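Local coordinates for protein chloroplastic group IIB intron splicing facilitator CRS2, chloroplastic (Zea mays, PDB 1RYB) that facilitates the splicing of group IIB introns in chloroplasts, in complexes with CAF1 or CAF2, and has the fold of a peptidyl-tRNA hydrolase without that activity, at residues R34-I45 with I102-S110; S110-L118 with E171-G182. One frame throughout, in Å; residues are numbered along the deposited sequence.

Contact 1. Residues R34-I45 with I102-S110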
loop_
_atom_site.group_PDB
_atom_site.type_symbol
_atom_site.label_atom_id
_atom_site.label_comp_id
_atom_site.label_asym_id
_atom_site.label_seq_id
_atom_site.Cartn_x
_atom_site.Cartn_y
_atom_site.Cartn_z
ATOM N N ARG A 34 12.323 3.237 -2.767
ATOM C CA ARG A 34 11.772 2.801 -1.452
ATOM C C ARG A 34 10.343 3.296 -1.217
ATOM O O ARG A 34 9.471 2.539 -0.700
ATOM C CB ARG A 34 12.652 3.250 -0.299
ATOM C CG ARG A 34 14.073 2.653 -0.421
ATOM C CD ARG A 34 14.835 2.810 0.925
ATOM N NE ARG A 34 16.185 2.182 0.968
ATOM C CZ ARG A 34 17.294 2.756 0.439
ATOM N NH1 ARG A 34 17.225 3.946 -0.177
ATOM N NH2 ARG A 34 18.478 2.076 0.499
ATOM N N HIS A 35 10.121 4.554 -1.533
ATOM C CA HIS A 35 8.782 5.139 -1.359
ATOM C C HIS A 35 7.732 4.509 -2.297
ATOM O O HIS A 35 6.546 4.791 -2.147
ATOM C CB HIS A 35 8.876 6.653 -1.662
ATOM C CG HIS A 35 8.061 7.607 -0.785
ATOM N ND1 HIS A 35 7.693 7.299 0.479
ATOM C CD2 HIS A 35 7.647 8.865 -1.047
ATOM C CE1 HIS A 35 7.046 8.330 0.976
ATOM N NE2 HIS A 35 6.979 9.284 0.053
ATOM N N ASN A 36 8.136 3.678 -3.245
ATOM C CA ASN A 36 7.195 2.978 -4.123
ATOM C C ASN A 36 6.952 1.542 -3.732
ATOM O O ASN A 36 6.336 0.811 -4.461
ATOM C CB ASN A 36 7.726 2.957 -5.564
ATOM C CG ASN A 36 7.200 4.164 -6.336
ATOM O OD1 ASN A 36 6.992 5.257 -5.800
ATOM N ND2 ASN A 36 6.846 3.961 -7.583
ATOM N N VAL A 37 7.484 1.059 -2.586
ATOM C CA VAL A 37 7.314 -0.330 -2.283
ATOM C C VAL A 37 5.852 -0.731 -2.164
ATOM O O VAL A 37 5.546 -1.877 -2.360
ATOM C CB VAL A 37 8.172 -0.727 -1.051
ATOM C CG1 VAL A 37 7.657 -0.128 0.264
ATOM C CG2 VAL A 37 8.438 -2.239 -0.918
ATOM N N GLY A 38 4.975 0.182 -1.768
ATOM C CA GLY A 38 3.563 -0.178 -1.772
ATOM C C GLY A 38 3.066 -0.572 -3.147
ATOM O O GLY A 38 2.197 -1.443 -3.315
ATOM N N PHE A 39 3.565 0.100 -4.139
ATOM C CA PHE A 39 3.247 -0.260 -5.537
ATOM C C PHE A 39 3.724 -1.716 -5.829
ATOM O O PHE A 39 3.032 -2.548 -6.437
ATOM C CB PHE A 39 4.023 0.668 -6.502
ATOM C CG PHE A 39 3.305 1.978 -6.887
ATOM C CD1 PHE A 39 2.182 2.444 -6.199
ATOM C CD2 PHE A 39 3.761 2.698 -7.994
ATOM C CE1 PHE A 39 1.569 3.629 -6.622
ATOM C CE2 PHE A 39 3.162 3.880 -8.438
ATOM C CZ PHE A 39 2.064 4.350 -7.724
ATOM N N GLU A 40 4.952 -2.052 -5.362
ATOM C CA GLU A 40 5.448 -3.409 -5.584
ATOM C C GLU A 40 4.538 -4.435 -4.984
ATOM O O GLU A 40 4.304 -5.504 -5.528
ATOM C CB GLU A 40 6.873 -3.571 -4.967
ATOM C CG GLU A 40 7.953 -2.679 -5.708
ATOM C CD GLU A 40 9.347 -3.067 -5.247
ATOM O OE1 GLU A 40 10.163 -2.283 -4.852
ATOM O OE2 GLU A 40 9.511 -4.341 -5.116
ATOM N N MET A 41 4.069 -4.172 -3.749
ATOM C CA MET A 41 3.193 -5.146 -3.061
ATOM C C MET A 41 1.896 -5.343 -3.814
ATOM O O MET A 41 1.445 -6.466 -3.996
ATOM C CB MET A 41 2.878 -4.722 -1.600
ATOM C CG MET A 41 2.092 -5.762 -0.804
ATOM S SD MET A 41 3.068 -7.238 -0.458
ATOM C CE MET A 41 4.143 -6.639 0.887
ATOM N N VAL A 42 1.239 -4.238 -4.164
ATOM C CA VAL A 42 0.020 -4.379 -4.932
ATOM C C VAL A 42 0.274 -5.057 -6.317
ATOM O O VAL A 42 -0.552 -5.825 -6.796
ATOM C CB VAL A 42 -0.882 -3.120 -4.996
ATOM C CG1 VAL A 42 -1.241 -2.694 -3.584
ATOM C CG2 VAL A 42 -0.256 -1.989 -5.758
ATOM N N ASP A 43 1.389 -4.797 -6.931
ATOM C CA ASP A 43 1.671 -5.482 -8.182
ATOM C C ASP A 43 1.732 -6.944 -7.969
ATOM O O ASP A 43 1.300 -7.708 -8.781
ATOM C CB ASP A 43 3.013 -5.055 -8.813
ATOM C CG ASP A 43 2.908 -3.685 -9.490
ATOM O OD1 ASP A 43 1.881 -3.221 -9.924
ATOM O OD2 ASP A 43 4.071 -3.074 -9.590
ATOM N N ARG A 44 2.298 -7.321 -6.868
ATOM C CA ARG A 44 2.455 -8.725 -6.541
ATOM C C ARG A 44 1.130 -9.332 -6.188
ATOM O O ARG A 44 0.815 -10.449 -6.576
ATOM C CB ARG A 44 3.510 -8.887 -5.440
ATOM C CG ARG A 44 3.660 -10.317 -4.983
ATOM C CD ARG A 44 4.236 -11.282 -6.048
ATOM N NE ARG A 44 4.277 -12.649 -5.477
ATOM C CZ ARG A 44 3.299 -13.577 -5.525
ATOM N NH1 ARG A 44 2.156 -13.432 -6.202
ATOM N NH2 ARG A 44 3.498 -14.720 -4.887
ATOM N N ILE A 45 0.287 -8.599 -5.468
ATOM C CA ILE A 45 -1.045 -9.138 -5.156
ATOM C C ILE A 45 -1.843 -9.306 -6.448
ATOM O O ILE A 45 -2.496 -10.357 -6.698
ATOM C CB ILE A 45 -1.783 -8.228 -4.169
ATOM C CG1 ILE A 45 -1.049 -8.337 -2.810
ATOM C CG2 ILE A 45 -3.285 -8.578 -4.039
ATOM C CD1 ILE A 45 -1.413 -7.175 -1.894
ATOM N N ILE A 102 -10.872 -0.451 3.165
ATOM C CA ILE A 102 -9.934 0.331 2.389
ATOM C C ILE A 102 -8.581 0.020 2.960
ATOM O O ILE A 102 -8.232 0.522 4.046
ATOM C CB ILE A 102 -10.189 1.829 2.542
ATOM C CG1 ILE A 102 -11.630 2.175 2.047
ATOM C CG2 ILE A 102 -9.136 2.598 1.729
ATOM C CD1 ILE A 102 -11.985 3.627 2.270
ATOM N N LEU A 103 -7.798 -0.849 2.232
ATOM C CA LEU A 103 -6.506 -1.284 2.738
ATOM C C LEU A 103 -5.422 -0.459 2.115
ATOM O O LEU A 103 -5.232 -0.500 0.894
ATOM C CB LEU A 103 -6.297 -2.785 2.446
ATOM C CG LEU A 103 -4.930 -3.387 2.732
ATOM C CD1 LEU A 103 -4.629 -3.314 4.244
ATOM C CD2 LEU A 103 -5.039 -4.874 2.362
ATOM N N LEU A 104 -4.628 0.211 3.002
ATOM C CA LEU A 104 -3.488 0.970 2.505
ATOM C C LEU A 104 -2.209 0.210 2.721
ATOM O O LEU A 104 -1.949 -0.269 3.810
ATOM C CB LEU A 104 -3.302 2.389 3.156
ATOM C CG LEU A 104 -4.007 3.491 2.417
ATOM C CD1 LEU A 104 -3.276 3.872 1.147
ATOM C CD2 LEU A 104 -5.489 3.135 2.156
ATOM N N ILE A 105 -1.359 0.175 1.683
ATOM C CA ILE A 105 -0.057 -0.504 1.718
ATOM C C ILE A 105 1.047 0.518 1.424
ATOM O O ILE A 105 1.004 1.156 0.368
ATOM C CB ILE A 105 -0.052 -1.705 0.728
ATOM C CG1 ILE A 105 -1.283 -2.571 1.004
ATOM C CG2 ILE A 105 1.263 -2.525 0.907
ATOM C CD1 ILE A 105 -1.175 -3.918 0.254
ATOM N N TYR A 106 2.064 0.630 2.294
ATOM C CA TYR A 106 3.049 1.724 2.071
ATOM C C TYR A 106 4.341 1.487 2.835
ATOM O O TYR A 106 4.418 0.562 3.624
ATOM C CB TYR A 106 2.393 3.069 2.564
ATOM C CG TYR A 106 2.165 3.008 4.102
ATOM C CD1 TYR A 106 3.137 3.470 4.989
ATOM C CD2 TYR A 106 1.080 2.355 4.678
ATOM C CE1 TYR A 106 2.940 3.404 6.366
ATOM C CE2 TYR A 106 0.945 2.117 6.057
ATOM C CZ TYR A 106 1.861 2.719 6.915
ATOM O OH TYR A 106 1.779 2.560 8.303
ATOM N N ASP A 107 5.358 2.271 2.512
ATOM C CA ASP A 107 6.720 2.161 3.161
ATOM C C ASP A 107 6.693 2.758 4.544
ATOM O O ASP A 107 6.144 3.838 4.752
ATOM C CB ASP A 107 7.775 2.913 2.336
ATOM C CG ASP A 107 7.267 4.266 1.942
ATOM O OD1 ASP A 107 6.163 4.492 1.423
ATOM O OD2 ASP A 107 8.079 5.199 2.258
ATOM N N ASP A 108 7.306 2.111 5.491
ATOM C CA ASP A 108 7.265 2.684 6.853
ATOM C C ASP A 108 8.676 2.744 7.427
ATOM O O ASP A 108 9.364 1.729 7.569
ATOM C CB ASP A 108 6.317 1.898 7.715
ATOM C CG ASP A 108 6.185 2.389 9.111
ATOM O OD1 ASP A 108 7.006 3.108 9.640
ATOM O OD2 ASP A 108 5.168 1.836 9.722
ATOM N N THR A 109 9.199 3.959 7.559
ATOM C CA THR A 109 10.639 4.103 8.001
ATOM C C THR A 109 10.800 3.775 9.505
ATOM O O THR A 109 11.876 3.772 10.044
ATOM C CB THR A 109 11.225 5.520 7.757
ATOM O OG1 THR A 109 10.435 6.416 8.429
ATOM C CG2 THR A 109 11.176 5.897 6.317
ATOM N N SER A 110 9.722 3.482 10.171
ATOM C CA SER A 110 9.789 3.200 11.601
ATOM C C SER A 110 9.935 1.727 11.925
ATOM O O SER A 110 10.101 1.347 13.075
ATOM C CB SER A 110 8.601 3.843 12.320
ATOM O OG SER A 110 7.536 2.912 12.339
HETATM O O HOH W 1 4.872 2.842 -0.651
#
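OD2 of Asp107 sits at the edge of the His35 ring: ND1 of His35 donates to OD2 of Asp107 over 2.8 Å, with an N-H...O angle of 162°. The acceptor lies almost exactly in the imidazole plane, whereas the carboxylate is turned nearly perpendicular to the ring (89°); OD2 accepts on its syn side, with the donor tilted well out of the carboxylate plane. Asp107 CG sits between its own backbone N and carbonyl carbon (chi1 46°), which swings the carboxylate up to the 3-10 turn that carries His35. A water that accepts from Gly38 N lies 2.9 Å from Asp107 OD1; with His127, which also bonds OD1, it probably helps fix the carboxylate's rotation. By similarity to peptidyl-tRNA hydrolases, His35 corresponds to the proton acceptor and Asp107 to the residue stabilising its basic form; CRS2 keeps this pair although it does not hydrolyse peptidyl-tRNA. The pair stands where strand 102-108 of the central mixed sheet ends beside the start of helix 37-48; the axis of segment 37-45 passes 6.6 Å from that of strand 102-108. That closeness depends on Gly38: its CA makes a CH...O contact of 3.6 Å with Ile105 O, where a beta carbon would clash. Val37 CG1 lies against Asp107 CB at 3.7 Å. Further along, Ile105 CG2 meets Met41 CB at 3.7 Å, the two side chains crossing at about a right angle, while Ile105 CD1 faces Ile45 CD1 tip to tip at 3.9 Å. The Val42 and Ile105 side chains slide past each other in opposite directions, Val42 CG1 coming 4.0 Å from Ile105 CD1.

Contact 2. Residues S110-L118 with E171-G182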
loop_
_atom_site.group_PDB
_atom_site.type_symbol
_atom_site.label_atom_id
_atom_site.label_comp_id
_atom_site.label_asym_id
_atom_site.label_seq_id
_atom_site.Cartn_x
_atom_site.Cartn_y
_atom_site.Cartn_z
ATOM N N SER A 110 9.722 3.482 10.171
ATOM C CA SER A 110 9.789 3.200 11.601
ATOM C C SER A 110 9.935 1.727 11.925
ATOM O O SER A 110 10.101 1.347 13.075
ATOM C CB SER A 110 8.601 3.843 12.320
ATOM O OG SER A 110 7.536 2.912 12.339
ATOM N N LEU A 111 9.986 0.913 10.900
ATOM C CA LEU A 111 10.165 -0.497 11.029
ATOM C C LEU A 111 11.379 -0.873 10.272
ATOM O O LEU A 111 11.671 -0.284 9.244
ATOM C CB LEU A 111 8.986 -1.250 10.397
ATOM C CG LEU A 111 7.690 -1.040 11.130
ATOM C CD1 LEU A 111 6.590 -1.665 10.295
ATOM C CD2 LEU A 111 7.752 -1.791 12.453
ATOM N N PRO A 112 12.041 -1.892 10.675
ATOM C CA PRO A 112 13.225 -2.317 9.931
ATOM C C PRO A 112 12.918 -2.810 8.488
ATOM O O PRO A 112 11.870 -3.355 8.150
ATOM C CB PRO A 112 13.867 -3.475 10.772
ATOM C CG PRO A 112 13.318 -3.306 12.196
ATOM C CD PRO A 112 12.002 -2.505 12.034
ATOM N N ASN A 113 13.911 -2.715 7.633
ATOM C CA ASN A 113 13.706 -3.146 6.310
ATOM C C ASN A 113 13.121 -4.522 6.164
ATOM O O ASN A 113 13.676 -5.582 6.585
ATOM C CB ASN A 113 15.002 -3.001 5.473
ATOM C CG ASN A 113 14.789 -3.186 3.999
ATOM O OD1 ASN A 113 14.482 -2.241 3.279
ATOM N ND2 ASN A 113 15.151 -4.354 3.531
ATOM N N GLY A 114 12.080 -4.587 5.402
ATOM C CA GLY A 114 11.526 -5.890 5.116
ATOM C C GLY A 114 10.503 -6.374 6.195
ATOM O O GLY A 114 9.857 -7.411 6.031
ATOM N N VAL A 115 10.398 -5.701 7.308
ATOM C CA VAL A 115 9.434 -6.163 8.321
ATOM C C VAL A 115 8.032 -5.669 7.989
ATOM O O VAL A 115 7.813 -4.479 7.698
ATOM C CB VAL A 115 9.888 -5.640 9.691
ATOM C CG1 VAL A 115 8.881 -6.029 10.759
ATOM C CG2 VAL A 115 11.230 -6.324 10.009
ATOM N N LEU A 116 7.032 -6.583 8.064
ATOM C CA LEU A 116 5.660 -6.154 7.789
ATOM C C LEU A 116 4.911 -5.913 9.062
ATOM O O LEU A 116 5.119 -6.593 10.079
ATOM C CB LEU A 116 4.892 -7.256 7.028
ATOM C CG LEU A 116 5.466 -7.592 5.640
ATOM C CD1 LEU A 116 4.638 -8.691 4.940
ATOM C CD2 LEU A 116 5.473 -6.365 4.721
ATOM N N ARG A 117 3.918 -5.070 9.006
ATOM C CA ARG A 117 3.063 -4.967 10.156
ATOM C C ARG A 117 1.652 -4.654 9.711
ATOM O O ARG A 117 1.440 -3.886 8.761
ATOM C CB ARG A 117 3.619 -3.965 11.170
ATOM C CG ARG A 117 2.599 -3.475 12.165
ATOM C CD ARG A 117 3.147 -2.440 13.168
ATOM N NE ARG A 117 2.378 -2.478 14.412
ATOM C CZ ARG A 117 2.694 -1.828 15.542
ATOM N NH1 ARG A 117 3.803 -1.067 15.644
ATOM N NH2 ARG A 117 1.882 -1.968 16.617
ATOM N N LEU A 118 0.643 -5.223 10.398
ATOM C CA LEU A 118 -0.709 -4.915 9.992
ATOM C C LEU A 118 -1.395 -4.185 11.091
ATOM O O LEU A 118 -1.417 -4.700 12.176
ATOM C CB LEU A 118 -1.449 -6.246 9.751
ATOM C CG LEU A 118 -2.933 -5.986 9.663
ATOM C CD1 LEU A 118 -3.237 -5.216 8.364
ATOM C CD2 LEU A 118 -3.682 -7.315 9.655
ATOM N N GLU A 171 18.991 -5.188 0.855
ATOM C CA GLU A 171 17.625 -4.741 1.205
ATOM C C GLU A 171 16.672 -5.380 0.330
ATOM O O GLU A 171 15.631 -5.871 0.764
ATOM C CB GLU A 171 17.508 -3.242 1.094
ATOM C CG GLU A 171 18.221 -2.621 2.303
ATOM C CD GLU A 171 18.516 -1.169 2.089
ATOM O OE1 GLU A 171 18.115 -0.559 1.120
ATOM O OE2 GLU A 171 19.139 -0.604 3.112
ATOM N N ARG A 172 17.064 -5.465 -0.898
ATOM C CA ARG A 172 16.215 -6.062 -1.923
ATOM C C ARG A 172 15.800 -7.504 -1.623
ATOM O O ARG A 172 14.660 -7.921 -1.831
ATOM C CB ARG A 172 16.873 -5.865 -3.287
ATOM C CG ARG A 172 16.234 -6.617 -4.430
ATOM C CD ARG A 172 14.721 -6.563 -4.359
ATOM N NE ARG A 172 14.235 -5.262 -4.766
ATOM C CZ ARG A 172 12.892 -4.862 -4.771
ATOM N NH1 ARG A 172 11.879 -5.598 -4.405
ATOM N NH2 ARG A 172 12.611 -3.636 -5.162
ATOM N N VAL A 173 16.721 -8.284 -1.142
ATOM C CA VAL A 173 16.443 -9.668 -0.852
ATOM C C VAL A 173 15.407 -9.740 0.260
ATOM O O VAL A 173 14.485 -10.585 0.282
ATOM C CB VAL A 173 17.769 -10.334 -0.399
ATOM C CG1 VAL A 173 17.516 -11.678 0.271
ATOM C CG2 VAL A 173 18.700 -10.565 -1.605
ATOM N N GLN A 174 15.513 -8.821 1.188
ATOM C CA GLN A 174 14.544 -8.853 2.266
ATOM C C GLN A 174 13.209 -8.319 1.784
ATOM O O GLN A 174 12.141 -8.775 2.209
ATOM C CB GLN A 174 15.005 -7.996 3.390
ATOM C CG GLN A 174 16.273 -8.513 4.097
ATOM C CD GLN A 174 16.897 -7.492 5.010
ATOM O OE1 GLN A 174 16.812 -6.243 4.807
ATOM N NE2 GLN A 174 17.698 -8.003 5.893
ATOM N N ILE A 175 13.245 -7.329 0.939
ATOM C CA ILE A 175 11.933 -6.793 0.465
ATOM C C ILE A 175 11.208 -7.884 -0.328
ATOM O O ILE A 175 10.022 -8.117 -0.206
ATOM C CB ILE A 175 12.101 -5.546 -0.422
ATOM C CG1 ILE A 175 12.643 -4.335 0.370
ATOM C CG2 ILE A 175 10.800 -5.258 -1.118
ATOM C CD1 ILE A 175 11.826 -3.938 1.614
ATOM N N ASP A 176 11.944 -8.628 -1.152
ATOM C CA ASP A 176 11.333 -9.745 -1.930
ATOM C C ASP A 176 10.679 -10.762 -1.027
ATOM O O ASP A 176 9.583 -11.253 -1.324
ATOM C CB ASP A 176 12.376 -10.447 -2.835
ATOM C CG ASP A 176 12.759 -9.533 -3.987
ATOM O OD1 ASP A 176 12.116 -8.518 -4.241
ATOM O OD2 ASP A 176 13.781 -9.979 -4.737
ATOM N N THR A 177 11.329 -11.044 0.100
ATOM C CA THR A 177 10.765 -11.973 0.996
ATOM C C THR A 177 9.515 -11.397 1.584
ATOM O O THR A 177 8.522 -12.088 1.878
ATOM C CB THR A 177 11.774 -12.254 2.098
ATOM O OG1 THR A 177 12.794 -13.063 1.504
ATOM C CG2 THR A 177 11.138 -13.038 3.166
ATOM N N ALA A 178 9.579 -10.135 1.851
ATOM C CA ALA A 178 8.389 -9.503 2.447
ATOM C C ALA A 178 7.211 -9.498 1.457
ATOM O O ALA A 178 6.052 -9.569 1.857
ATOM C CB ALA A 178 8.650 -8.061 2.810
ATOM N N LEU A 179 7.499 -9.332 0.171
ATOM C CA LEU A 179 6.381 -9.306 -0.757
ATOM C C LEU A 179 5.696 -10.665 -0.747
ATOM O O LEU A 179 4.490 -10.764 -0.908
ATOM C CB LEU A 179 6.771 -8.958 -2.213
ATOM C CG LEU A 179 7.540 -7.644 -2.290
ATOM C CD1 LEU A 179 8.168 -7.518 -3.685
ATOM C CD2 LEU A 179 6.572 -6.465 -2.040
ATOM N N GLU A 180 6.474 -11.735 -0.675
ATOM C CA GLU A 180 5.811 -13.007 -0.724
ATOM C C GLU A 180 4.938 -13.166 0.521
ATOM O O GLU A 180 3.819 -13.749 0.495
ATOM C CB GLU A 180 6.864 -14.121 -0.788
ATOM C CG GLU A 180 7.486 -14.242 -2.179
ATOM C CD GLU A 180 6.472 -14.178 -3.291
ATOM O OE1 GLU A 180 6.467 -13.298 -4.142
ATOM O OE2 GLU A 180 5.618 -15.170 -3.267
ATOM N N GLN A 181 5.454 -12.650 1.647
ATOM C CA GLN A 181 4.732 -12.799 2.910
ATOM C C GLN A 181 3.474 -11.980 2.891
ATOM O O GLN A 181 2.428 -12.402 3.421
ATOM C CB GLN A 181 5.610 -12.336 4.070
ATOM C CG GLN A 181 4.807 -12.272 5.373
ATOM C CD GLN A 181 5.621 -11.699 6.515
ATOM O OE1 GLN A 181 6.761 -11.201 6.311
ATOM N NE2 GLN A 181 5.098 -11.870 7.737
ATOM N N GLY A 182 3.625 -10.800 2.264
ATOM C CA GLY A 182 2.528 -9.820 2.138
ATOM C C GLY A 182 1.311 -10.337 1.377
ATOM O O GLY A 182 0.144 -10.080 1.750
HETATM O O HOH W 2 8.062 -9.350 8.132
HETATM O O HOH W 3 11.859 -9.762 4.789
HETATM O O HOH W 4 6.428 -9.681 9.974
#
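A type II beta turn, Pro112 to Val115, leads into edge strand 116-119 of the sheet and lies against helix 169-192; Asn113 and Gly114 at its centre make the polar half of the contact. With CG anti to the backbone N (chi1 -169°), Asn113 sends its amide to the helix, where ND2 donates twice. One bond goes to Gln174 OE1 at 2.8 Å, the two amide planes 34° apart; the other reaches Glu171 O at 3.2 Å, with the acceptor near the plane of the Asn113 amide but ND2 approaching that carbonyl from the side and tilted from its plane. Glu171 O also accepts from Ile175 N, so this helical carbonyl serves two donors. Asn113 OD1 rests 3.6 Å from Ile175 CD1. Losing the amide to an alanine here would probably cost Gln174 OE1 and Glu171 O this shared donor and let the Gln174 side chain turn more easily. Gly114 has a positive phi (86°), as the third position of a type II turn requires, and a beta carbon there would also crowd Gln174 CB. Gly114 O lies 3.5 Å from Ala178 CB. In the peptidyl-tRNA hydrolase fold this strand lies beside strand 145-149, and Leu116 touches Ile148 there and Met41 of helix 37-48. Leu116 CD1 lies 3.5 Å from both Ala178 O and Gln181 CD. Beside it, one water accepts from Leu116 N and donates to Gln181 OE1 at 2.9 Å.

Contact 1 (34-45 with 102-110) is buried, about 3 Å from the centre of the chain to its own centre, whereas contact 2 (110-118 with 171-182) is only partly buried, about 13 Å from it. Both set a helix against the same mixed sheet, contact 1 on an inner strand and contact 2 on an outermost one, and they share Ser110. The deep contact combines aliphatic packing with a histidine-carboxylate bond; the outer one relies more on amides, helical carbonyls and bridging waters. Segments 34-45 and 171-182 meet directly through salt bridges, from the 3-10 turn (Arg34 NH2 to Glu171 OE1, 2.7 Å) and from the helix (Arg44 NE to Glu180 OE1, 2.6 Å), and Met41 packs against Ala178 and Gly182.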